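PDB 1LF6: glucoamylase from Thermoanaerobacterium thermosaccharolyticum, which hydrolyses terminal alpha-1,4-linked glucose residues one after another from the non-reducing ends of starch-like chains, probably releasing beta-D-glucose. Local coordinates for residues 91-97 with 108-114. Residues are numbered along the deposited sequence; the frame is centred on the assembly and turned at random.
Sequences KDAISKV and KLVNTDK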
loop_
_atom_site.group_PDB
_atom_site.type_symbol
_atom_site.label_atom_id
_atom_site.label_comp_id
_atom_site.label_asym_id
_atom_site.label_seq_id
_atom_site.Cartn_x
_atom_site.Cartn_y
_atom_site.Cartn_z
ATOM N N LYS A 91 -20.319 -3.335 9.877
ATOM C CA LYS A 91 -21.282 -3.469 8.785
ATOM C C LYS A 91 -22.653 -2.872 9.071
ATOM O O LYS A 91 -23.418 -2.609 8.146
ATOM C CB LYS A 91 -21.435 -4.943 8.408
ATOM C CG LYS A 91 -21.683 -5.851 9.586
ATOM C CD LYS A 91 -20.777 -7.071 9.534
ATOM C CE LYS A 91 -21.068 -7.934 8.317
ATOM N NZ LYS A 91 -20.212 -9.149 8.315
ATOM N N ASP A 92 -22.961 -2.651 10.346
ATOM C CA ASP A 92 -24.263 -2.104 10.716
ATOM C C ASP A 92 -24.205 -0.664 11.207
ATOM O O ASP A 92 -25.171 -0.163 11.785
ATOM C CB ASP A 92 -24.911 -2.980 11.790
ATOM C CG ASP A 92 -25.008 -4.433 11.372
ATOM O OD1 ASP A 92 -25.412 -4.688 10.220
ATOM O OD2 ASP A 92 -24.683 -5.316 12.194
ATOM N N ALA A 93 -23.079 0.001 10.975
ATOM C CA ALA A 93 -22.920 1.385 11.403
ATOM C C ALA A 93 -22.172 2.189 10.349
ATOM O O ALA A 93 -21.402 1.635 9.568
ATOM C CB ALA A 93 -22.172 1.431 12.731
ATOM N N ILE A 94 -22.415 3.496 10.322
ATOM C CA ILE A 94 -21.749 4.379 9.368
ATOM C C ILE A 94 -20.502 4.930 10.046
ATOM O O ILE A 94 -20.577 5.468 11.151
ATOM C CB ILE A 94 -22.646 5.557 8.965
ATOM C CG1 ILE A 94 -23.987 5.040 8.428
ATOM C CG2 ILE A 94 -21.938 6.403 7.920
ATOM C CD1 ILE A 94 -23.864 4.155 7.210
ATOM N N SER A 95 -19.358 4.803 9.385
ATOM C CA SER A 95 -18.103 5.272 9.957
ATOM C C SER A 95 -17.603 6.551 9.310
ATOM O O SER A 95 -17.673 6.715 8.092
ATOM C CB SER A 95 -17.034 4.183 9.829
ATOM O OG SER A 95 -15.853 4.534 10.531
ATOM N N LYS A 96 -17.104 7.457 10.144
ATOM C CA LYS A 96 -16.551 8.729 9.693
ATOM C C LYS A 96 -15.128 8.765 10.221
ATOM O O LYS A 96 -14.903 8.539 11.411
ATOM C CB LYS A 96 -17.336 9.910 10.281
ATOM C CG LYS A 96 -18.819 9.917 9.946
ATOM C CD LYS A 96 -19.041 10.063 8.452
ATOM C CE LYS A 96 -20.510 9.921 8.094
ATOM N NZ LYS A 96 -20.728 10.058 6.625
ATOM N N VAL A 97 -14.168 9.047 9.347
ATOM C CA VAL A 97 -12.780 9.092 9.774
ATOM C C VAL A 97 -12.161 10.473 9.604
ATOM O O VAL A 97 -12.513 11.215 8.691
ATOM C CB VAL A 97 -11.914 8.074 8.984
ATOM C CG1 VAL A 97 -11.811 8.501 7.523
ATOM C CG2 VAL A 97 -10.521 7.962 9.618
ATOM N N LYS A 108 -9.244 9.277 14.384
ATOM C CA LYS A 108 -10.442 9.329 15.196
ATOM C C LYS A 108 -11.546 8.745 14.326
ATOM O O LYS A 108 -11.719 9.146 13.173
ATOM C CB LYS A 108 -10.797 10.771 15.565
ATOM C CG LYS A 108 -12.105 10.896 16.340
ATOM C CD LYS A 108 -12.446 12.354 16.619
ATOM C CE LYS A 108 -13.753 12.473 17.372
ATOM N NZ LYS A 108 -14.132 13.898 17.587
ATOM N N LEU A 109 -12.276 7.786 14.872
ATOM C CA LEU A 109 -13.368 7.159 14.137
ATOM C C LEU A 109 -14.672 7.350 14.894
ATOM O O LEU A 109 -14.727 7.181 16.112
ATOM C CB LEU A 109 -13.103 5.661 13.961
ATOM C CG LEU A 109 -11.993 5.231 12.997
ATOM C CD1 LEU A 109 -11.686 3.750 13.195
ATOM C CD2 LEU A 109 -12.426 5.509 11.573
ATOM N N VAL A 110 -15.717 7.718 14.171
ATOM C CA VAL A 110 -17.024 7.894 14.774
ATOM C C VAL A 110 -17.961 6.972 14.023
ATOM O O VAL A 110 -18.269 7.208 12.855
ATOM C CB VAL A 110 -17.531 9.348 14.648
ATOM C CG1 VAL A 110 -18.923 9.471 15.259
ATOM C CG2 VAL A 110 -16.574 10.291 15.351
ATOM N N ASN A 111 -18.391 5.904 14.686
ATOM C CA ASN A 111 -19.298 4.941 14.069
ATOM C C ASN A 111 -20.696 5.118 14.633
ATOM O O ASN A 111 -20.923 4.928 15.831
ATOM C CB ASN A 111 -18.804 3.512 14.315
ATOM C CG ASN A 111 -17.396 3.290 13.794
ATOM O OD1 ASN A 111 -16.952 3.974 12.875
ATOM N ND2 ASN A 111 -16.693 2.325 14.373
ATOM N N THR A 112 -21.625 5.490 13.760
ATOM C CA THR A 112 -23.006 5.717 14.156
ATOM C C THR A 112 -23.934 4.625 13.648
ATOM O O THR A 112 -24.104 4.450 12.439
ATOM C CB THR A 112 -23.521 7.074 13.629
ATOM O OG1 THR A 112 -22.690 8.127 14.130
ATOM C CG2 THR A 112 -24.949 7.316 14.082
ATOM N N ASP A 113 -24.528 3.897 14.588
ATOM C CA ASP A 113 -25.462 2.817 14.281
ATOM C C ASP A 113 -26.437 3.242 13.190
ATOM O O ASP A 113 -27.023 4.318 13.264
ATOM C CB ASP A 113 -26.227 2.433 15.550
ATOM C CG ASP A 113 -27.295 1.382 15.303
ATOM O OD1 ASP A 113 -27.059 0.466 14.487
ATOM O OD2 ASP A 113 -28.366 1.461 15.943
ATOM N N LYS A 114 -26.597 2.401 12.174
ATOM C CA LYS A 114 -27.509 2.702 11.076
ATOM C C LYS A 114 -28.939 2.879 11.578
ATOM O O LYS A 114 -29.755 3.546 10.938
ATOM C CB LYS A 114 -27.472 1.583 10.032
ATOM C CG LYS A 114 -26.167 1.479 9.258
ATOM C CD LYS A 114 -26.236 0.351 8.238
ATOM C CE LYS A 114 -24.946 0.233 7.446
ATOM N NZ LYS A 114 -24.996 -0.929 6.515
HETATM O O HOH W 1 -14.001 10.516 13.059
#
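The flat amide of N111 meets S95 through its oxygen: S95 OG donates to N111 OD1 over 2.6 Å, lying 18° from the plane of the amide C=O. With CG set beside the backbone N (chi1 -57°), the amide leans across to the neighbouring strand, while ND2 bonds to G57 O and E89 OE1. Asparagine suits this buried place because it accepts at one end and donates at the other; a leucine here would probably leave S95 OG without its acceptor and G57 O and E89 OE1 without the ND2 donor. S95 OG also bonds to Q38 NE2. Toward one end of this face, V97 CG2 and L109 CD2 touch at 3.7 Å, the two side chains lying side by side in apolar contact; toward the other, A93 forms a non-hydrogen-bonded pair with D113, its CB 3.6 Å from T112 O. On the other face, the branched apolar chain of I94 crosses the methylenes of K114 at about a right angle, CD1 resting against CG and CE, and exposed K96 can send its ammonium away from the partner strand. K114 runs extended beyond CG past the D92 carbonyl, long enough for K114 NZ to reach K91 O at 2.8 Å, and K114 N donates to D92 O. Between the strands, I94 pairs with T112 and K96 with V110 as hydrogen-bonded antiparallel pairs; beyond them one water donates to both K96 O and K108 O. This is a beta hairpin of the N-terminal beta-sandwich domain. Strand 93-99 follows helix 89-92, and strand 107-113 continues the sheet onto strand 118-126, where short A93 and D113 touch Y118 and L109 meets I124.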